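Local coordinates for HutD family protein (Pseudomonas aeruginosa, PDB 1YLL) that is of unknown biochemical function but, as a member of the HutD family in the cupin clan, is probably connected with histidine utilisation, at residues 101-105 / 106-110; 153-157 / 158-162. One frame throughout, in Å; residues are numbered along the deposited sequence.

Interaction 1: residues 101-105 / 106-110; sequences CTLLD and GAIRD
The backbone from L103 to I108 swings from strand 101-103 into strand 108-110 through a loop at L104-A107, its reversal passing through G106 at phi 90° and psi 172°, where a side chain would run into the carbonyl O of D105. L103 reaches back across this loop. Its two methyl branches take different partners: CD1 lies 3.7 Å from the carbonyl O of G106, a van der Waals contact of a methyl with a carbonyl oxygen, while CD2 makes the apolar contact, meeting I108 CG1 at 3.7 Å and I108 CD1 at 3.8 Å. The chain of I108 is turned toward L103 by a chi1 of 57°, and the two side chains cross at a slant. Waters do the polar work of the bend. Water 3 accepts from D105 N and donates to G106 O at 2.6 Å; water 2 donates to both D105 O (2.6 Å) and A107 O (2.7 Å); water 1 accepts from G106 N at 2.9 Å. I108 also packs on V49 and V67, and L103 on V49, which ties the connection to the sheet holding 42-49, 62-69 and 108-115. The division of chemistry implies a surface connection between the two sheets of this half of the molecule, with its apolar side anchored by L103 and I108 and the named backbone groups of D105-A107 bonded to water.

Interaction 2: residues 153-157 / 158-162; sequences ISLQG and QPRGQ
Four backbone hydrogen bonds hold I153-L155 against Q158-G161. R160 N donates to I153 O at 2.8 Å, I153 N to G161 O at 3.0 Å and nearly straight (171° at the hydrogen), and L155 N to Q158 O at 3.0 Å. The return bond, Q158 N to L155 O at 3.1 Å, comes in above the carbonyl plane, 65° out of it, and closes the type I' turn L155-Q158, in which Q156 and G157 both have positive phi. That same L155 O also accepts from water 4, which in turn accepts from R160 NH1 at 2.9 Å in the plane of the guanidinium. A chi1 of -60° sets R160 CG 4.1 Å from L155 CB, and bends at chi2 and chi3 then curl the chain so that NH1 meets the water. At the non-hydrogen-bonded pair S154 and P159, S154 CB lies 3.3 Å from Q158 O. Q158 of a second subunit packs on this pair. The amide of Q156 turns elsewhere, its OE1 accepting from H179 N in the adjoining strand 178-184. The type I' turn and the L155-Q158 hydrogen-bonded pair thus imply a tight two-residue hairpin at the edge of the sheet within this chain, with water 4 linking the R160 guanidinium to the turn carbonyl and one face meeting another subunit.

Interactions 1 and 2 follow one another along the chain and lie on opposite sides of its centre, 35 Å apart between centres and about 17 Å between nearest atoms, so neither touches the other. Both join strands consecutive in sequence, but differently: 101-110 passes from the sheet containing 99-103 to the one containing 108-115, whereas in 153-162 the two strands pair as antiparallel neighbours in a single sheet. Their settings also differ, since no other chain of the assembly touches interaction 1, while interaction 2 packs against a second subunit. The all-strand architecture fits the cupin clan. With no ligand or catalytic site identified, neither turn can be assigned a functional role.

Interaction 1: residues 101-105 / 106-110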
ATOM      1  N   CYS D 101      18.819  -6.404 -38.710  1.00 13.67           N
ATOM      2  CA  CYS D 101      18.050  -7.300 -37.878  1.00 16.20           C
ATOM      3  C   CYS D 101      17.528  -8.461 -38.713  1.00 15.48           C
ATOM      4  O   CYS D 101      16.881  -8.247 -39.732  1.00 17.05           O
ATOM      5  CB  CYS D 101      16.859  -6.549 -37.296  1.00 16.94           C
ATOM      6  SG  CYS D 101      15.654  -7.615 -36.456  1.00 19.62           S
ATOM      7  N   THR D 102      17.829  -9.680 -38.285  1.00 14.83           N
ATOM      8  CA  THR D 102      17.308 -10.865 -38.956  1.00 15.40           C
ATOM      9  C   THR D 102      16.279 -11.481 -37.998  1.00 15.91           C
ATOM     10  O   THR D 102      16.609 -11.825 -36.860  1.00 17.85           O
ATOM     11  CB  THR D 102      18.425 -11.900 -39.196  1.00 14.90           C
ATOM     12  OG1 THR D 102      19.359 -11.363 -40.145  1.00 17.37           O
ATOM     13  CG2 THR D 102      17.862 -13.191 -39.720  1.00 20.23           C
ATOM     14  N   LEU D 103      15.032 -11.593 -38.457  1.00 15.80           N
ATOM     15  CA  LEU D 103      13.983 -12.212 -37.650  1.00 17.48           C
ATOM     16  C   LEU D 103      14.220 -13.724 -37.733  1.00 18.79           C
ATOM     17  O   LEU D 103      14.418 -14.268 -38.836  1.00 19.38           O
ATOM     18  CB  LEU D 103      12.609 -11.879 -38.214  1.00 18.64           C
ATOM     19  CG  LEU D 103      12.226 -10.395 -38.186  1.00 19.71           C
ATOM     20  CD1 LEU D 103      10.807 -10.210 -38.776  1.00 20.88           C
ATOM     21  CD2 LEU D 103      12.303  -9.859 -36.747  1.00 21.22           C
ATOM     22  N   LEU D 104      14.190 -14.388 -36.585  1.00 17.26           N
ATOM     23  CA  LEU D 104      14.433 -15.823 -36.553  1.00 19.76           C
ATOM     24  C   LEU D 104      13.267 -16.599 -37.142  1.00 19.49           C
ATOM     25  O   LEU D 104      13.449 -17.456 -38.017  1.00 20.62           O
ATOM     26  CB  LEU D 104      14.717 -16.284 -35.130  1.00 17.99           C
ATOM     27  CG  LEU D 104      16.004 -15.702 -34.514  1.00 20.89           C
ATOM     28  CD1 LEU D 104      16.151 -16.280 -33.085  1.00 24.57           C
ATOM     29  CD2 LEU D 104      17.235 -16.044 -35.372  1.00 23.59           C
ATOM     30  N   ASP D 105      12.061 -16.292 -36.676  1.00 20.38           N
ATOM     31  CA  ASP D 105      10.881 -16.988 -37.172  1.00 22.21           C
ATOM     32  C   ASP D 105       9.640 -16.107 -37.048  1.00 22.32           C
ATOM     33  O   ASP D 105       8.862 -16.238 -36.098  1.00 25.50           O
ATOM     34  CB  ASP D 105      10.678 -18.283 -36.386  1.00 26.20           C
ATOM     35  CG  ASP D 105       9.910 -19.339 -37.178  1.00 30.64           C
ATOM     36  OD1 ASP D 105       9.139 -18.963 -38.093  1.00 29.91           O
ATOM     37  OD2 ASP D 105      10.080 -20.548 -36.872  1.00 35.98           O
ATOM     38  N   GLY D 106       9.471 -15.205 -37.997  1.00 20.35           N
ATOM     39  CA  GLY D 106       8.291 -14.350 -37.976  1.00 20.99           C
ATOM     40  C   GLY D 106       8.441 -13.047 -37.209  1.00 21.22           C
ATOM     41  O   GLY D 106       9.438 -12.822 -36.516  1.00 20.23           O
ATOM     42  N   ALA D 107       7.415 -12.209 -37.340  1.00 18.62           N
ATOM     43  CA  ALA D 107       7.369 -10.899 -36.700  1.00 20.44           C
ATOM     44  C   ALA D 107       7.610 -10.945 -35.192  1.00 18.21           C
ATOM     45  O   ALA D 107       7.364 -11.954 -34.518  1.00 19.16           O
ATOM     46  CB  ALA D 107       6.005 -10.242 -36.995  1.00 21.07           C
ATOM     47  N   ILE D 108       8.118  -9.829 -34.654  1.00 18.70           N
ATOM     48  CA  ILE D 108       8.336  -9.730 -33.219  1.00 17.40           C
ATOM     49  C   ILE D 108       7.928  -8.330 -32.784  1.00 14.55           C
ATOM     50  O   ILE D 108       7.628  -7.471 -33.604  1.00 15.28           O
ATOM     51  CB  ILE D 108       9.841  -9.899 -32.798  1.00 15.74           C
ATOM     52  CG1 ILE D 108      10.707  -8.868 -33.515  1.00 15.83           C
ATOM     53  CG2 ILE D 108      10.364 -11.317 -33.146  1.00 16.40           C
ATOM     54  CD1 ILE D 108      12.158  -8.929 -33.032  1.00 21.49           C
ATOM     55  N   ARG D 109       7.915  -8.136 -31.481  1.00 17.60           N
ATOM     56  CA  ARG D 109       7.664  -6.822 -30.896  1.00 15.63           C
ATOM     57  C   ARG D 109       8.824  -6.686 -29.939  1.00 15.04           C
ATOM     58  O   ARG D 109       9.249  -7.662 -29.298  1.00 13.67           O
ATOM     59  CB  ARG D 109       6.359  -6.766 -30.101  1.00 18.26           C
ATOM     60  CG  ARG D 109       5.118  -7.009 -30.953  1.00 20.48           C
ATOM     61  CD  ARG D 109       3.858  -6.523 -30.234  1.00 24.34           C
ATOM     62  NE  ARG D 109       3.699  -5.076 -30.394  1.00 27.00           N
ATOM     63  CZ  ARG D 109       2.913  -4.319 -29.631  1.00 27.12           C
ATOM     64  NH1 ARG D 109       2.222  -4.873 -28.654  1.00 29.44           N
ATOM     65  NH2 ARG D 109       2.817  -3.014 -29.851  1.00 26.65           N
ATOM     66  N   ASP D 110       9.371  -5.479 -29.852  1.00 15.71           N
ATOM     67  CA  ASP D 110      10.487  -5.270 -28.960  1.00 15.22           C
ATOM     68  C   ASP D 110      10.241  -4.049 -28.086  1.00 16.63           C
ATOM     69  O   ASP D 110       9.275  -3.308 -28.282  1.00 18.29           O
ATOM     70  CB  ASP D 110      11.815  -5.114 -29.724  1.00 19.70           C
ATOM     71  CG  ASP D 110      11.812  -3.986 -30.721  1.00 24.56           C
ATOM     72  OD1 ASP D 110      11.177  -2.921 -30.484  1.00 28.78           O
ATOM     73  OD2 ASP D 110      12.491  -4.161 -31.756  1.00 31.10           O
TER
HETATM   74  O   HOH W   1      11.400 -14.825 -40.187  1.00 35.68           O
HETATM   75  O   HOH W   2       7.632 -14.605 -34.490  1.00 20.19           O
HETATM   76  O   HOH W   3      11.163 -14.159 -35.015  1.00 20.25           O

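Interaction 2: residues 153-157 / 158-162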
ATOM      1  N   ILE D 153       2.044  -1.207  -7.903  1.00 18.96           N
ATOM      2  CA  ILE D 153       3.231  -0.481  -7.471  1.00 22.01           C
ATOM      3  C   ILE D 153       2.992   0.423  -6.277  1.00 21.49           C
ATOM      4  O   ILE D 153       1.992   1.139  -6.215  1.00 23.53           O
ATOM      5  CB  ILE D 153       3.756   0.474  -8.570  1.00 23.66           C
ATOM      6  CG1 ILE D 153       3.879  -0.241  -9.905  1.00 24.96           C
ATOM      7  CG2 ILE D 153       5.115   1.024  -8.160  1.00 25.80           C
ATOM      8  CD1 ILE D 153       4.238   0.707 -11.062  1.00 26.94           C
ATOM      9  N   SER D 154       3.907   0.387  -5.319  1.00 19.72           N
ATOM     10  CA  SER D 154       3.770   1.294  -4.200  1.00 21.25           C
ATOM     11  C   SER D 154       5.112   2.006  -4.072  1.00 22.53           C
ATOM     12  O   SER D 154       6.148   1.443  -4.425  1.00 20.17           O
ATOM     13  CB  SER D 154       3.413   0.536  -2.926  1.00 24.96           C
ATOM     14  OG  SER D 154       4.512  -0.208  -2.471  1.00 27.29           O
ATOM     15  N   LEU D 155       5.067   3.258  -3.620  1.00 20.82           N
ATOM     16  CA  LEU D 155       6.251   4.090  -3.429  1.00 21.51           C
ATOM     17  C   LEU D 155       6.181   4.637  -2.001  1.00 24.30           C
ATOM     18  O   LEU D 155       5.182   5.264  -1.622  1.00 25.78           O
ATOM     19  CB  LEU D 155       6.265   5.239  -4.436  1.00 20.32           C
ATOM     20  CG  LEU D 155       7.274   6.395  -4.277  1.00 20.96           C
ATOM     21  CD1 LEU D 155       8.707   5.870  -4.235  1.00 22.45           C
ATOM     22  CD2 LEU D 155       7.122   7.345  -5.451  1.00 22.99           C
ATOM     23  N   GLN D 156       7.241   4.414  -1.230  1.00 25.07           N
ATOM     24  CA  GLN D 156       7.299   4.834   0.179  1.00 26.73           C
ATOM     25  C   GLN D 156       6.118   4.241   0.967  1.00 27.73           C
ATOM     26  O   GLN D 156       5.577   4.878   1.881  1.00 30.70           O
ATOM     27  CB  GLN D 156       7.319   6.365   0.303  1.00 28.75           C
ATOM     28  CG  GLN D 156       8.284   7.104  -0.649  1.00 31.08           C
ATOM     29  CD  GLN D 156       9.764   6.841  -0.392  1.00 32.34           C
ATOM     30  OE1 GLN D 156      10.217   5.695  -0.363  1.00 28.65           O
ATOM     31  NE2 GLN D 156      10.532   7.915  -0.223  1.00 35.90           N
ATOM     32  N   GLY D 157       5.726   3.021   0.604  1.00 28.17           N
ATOM     33  CA  GLY D 157       4.645   2.312   1.275  1.00 29.70           C
ATOM     34  C   GLY D 157       3.225   2.638   0.841  1.00 31.56           C
ATOM     35  O   GLY D 157       2.265   2.035   1.326  1.00 31.99           O
ATOM     36  N   GLN D 158       3.099   3.570  -0.090  1.00 31.99           N
ATOM     37  CA  GLN D 158       1.801   4.016  -0.576  1.00 33.12           C
ATOM     38  C   GLN D 158       1.454   3.475  -1.967  1.00 30.93           C
ATOM     39  O   GLN D 158       2.225   3.634  -2.919  1.00 29.39           O
ATOM     40  CB  GLN D 158       1.803   5.538  -0.603  1.00 37.32           C
ATOM     41  CG  GLN D 158       0.504   6.185  -1.034  1.00 44.09           C
ATOM     42  CD  GLN D 158       0.670   7.675  -1.282  1.00 48.22           C
ATOM     43  OE1 GLN D 158       1.241   8.397  -0.458  1.00 51.92           O
ATOM     44  NE2 GLN D 158       0.169   8.145  -2.417  1.00 50.58           N
ATOM     45  N   PRO D 159       0.283   2.832  -2.105  1.00 29.07           N
ATOM     46  CA  PRO D 159      -0.090   2.304  -3.427  1.00 27.12           C
ATOM     47  C   PRO D 159      -0.228   3.446  -4.441  1.00 26.50           C
ATOM     48  O   PRO D 159      -0.840   4.473  -4.143  1.00 26.05           O
ATOM     49  CB  PRO D 159      -1.415   1.579  -3.153  1.00 28.80           C
ATOM     50  CG  PRO D 159      -1.953   2.285  -1.911  1.00 29.73           C
ATOM     51  CD  PRO D 159      -0.721   2.477  -1.082  1.00 29.32           C
ATOM     52  N   ARG D 160       0.336   3.266  -5.640  1.00 24.90           N
ATOM     53  CA  ARG D 160       0.289   4.303  -6.659  1.00 25.60           C
ATOM     54  C   ARG D 160      -0.380   3.859  -7.940  1.00 25.86           C
ATOM     55  O   ARG D 160      -0.360   4.587  -8.935  1.00 29.51           O
ATOM     56  CB  ARG D 160       1.705   4.793  -6.991  1.00 24.21           C
ATOM     57  CG  ARG D 160       2.442   5.376  -5.793  1.00 27.07           C
ATOM     58  CD  ARG D 160       1.601   6.455  -5.148  1.00 28.56           C
ATOM     59  NE  ARG D 160       1.423   7.581  -6.052  1.00 30.68           N
ATOM     60  CZ  ARG D 160       2.146   8.692  -6.005  1.00 30.51           C
ATOM     61  NH1 ARG D 160       3.089   8.824  -5.085  1.00 31.42           N
ATOM     62  NH2 ARG D 160       1.934   9.657  -6.890  1.00 31.38           N
ATOM     63  N   GLY D 161      -0.959   2.668  -7.935  1.00 25.07           N
ATOM     64  CA  GLY D 161      -1.602   2.211  -9.151  1.00 24.76           C
ATOM     65  C   GLY D 161      -1.282   0.786  -9.544  1.00 23.97           C
ATOM     66  O   GLY D 161      -0.525   0.075  -8.871  1.00 22.21           O
ATOM     67  N   GLN D 162      -1.886   0.368 -10.648  1.00 25.05           N
ATOM     68  CA  GLN D 162      -1.712  -0.973 -11.164  1.00 27.11           C
ATOM     69  C   GLN D 162      -1.508  -0.913 -12.651  1.00 25.27           C
ATOM     70  O   GLN D 162      -2.113  -0.088 -13.342  1.00 24.55           O
ATOM     71  CB  GLN D 162      -2.944  -1.811 -10.896  1.00 30.55           C
ATOM     72  CG  GLN D 162      -3.008  -2.420  -9.522  1.00 37.20           C
ATOM     73  CD  GLN D 162      -4.327  -3.118  -9.285  1.00 39.50           C
ATOM     74  OE1 GLN D 162      -5.359  -2.467  -9.099  1.00 43.39           O
ATOM     75  NE2 GLN D 162      -4.311  -4.448  -9.308  1.00 42.25           N
TER
HETATM   76  O   HOH W   4       4.114   7.688  -2.633  1.00 29.78           O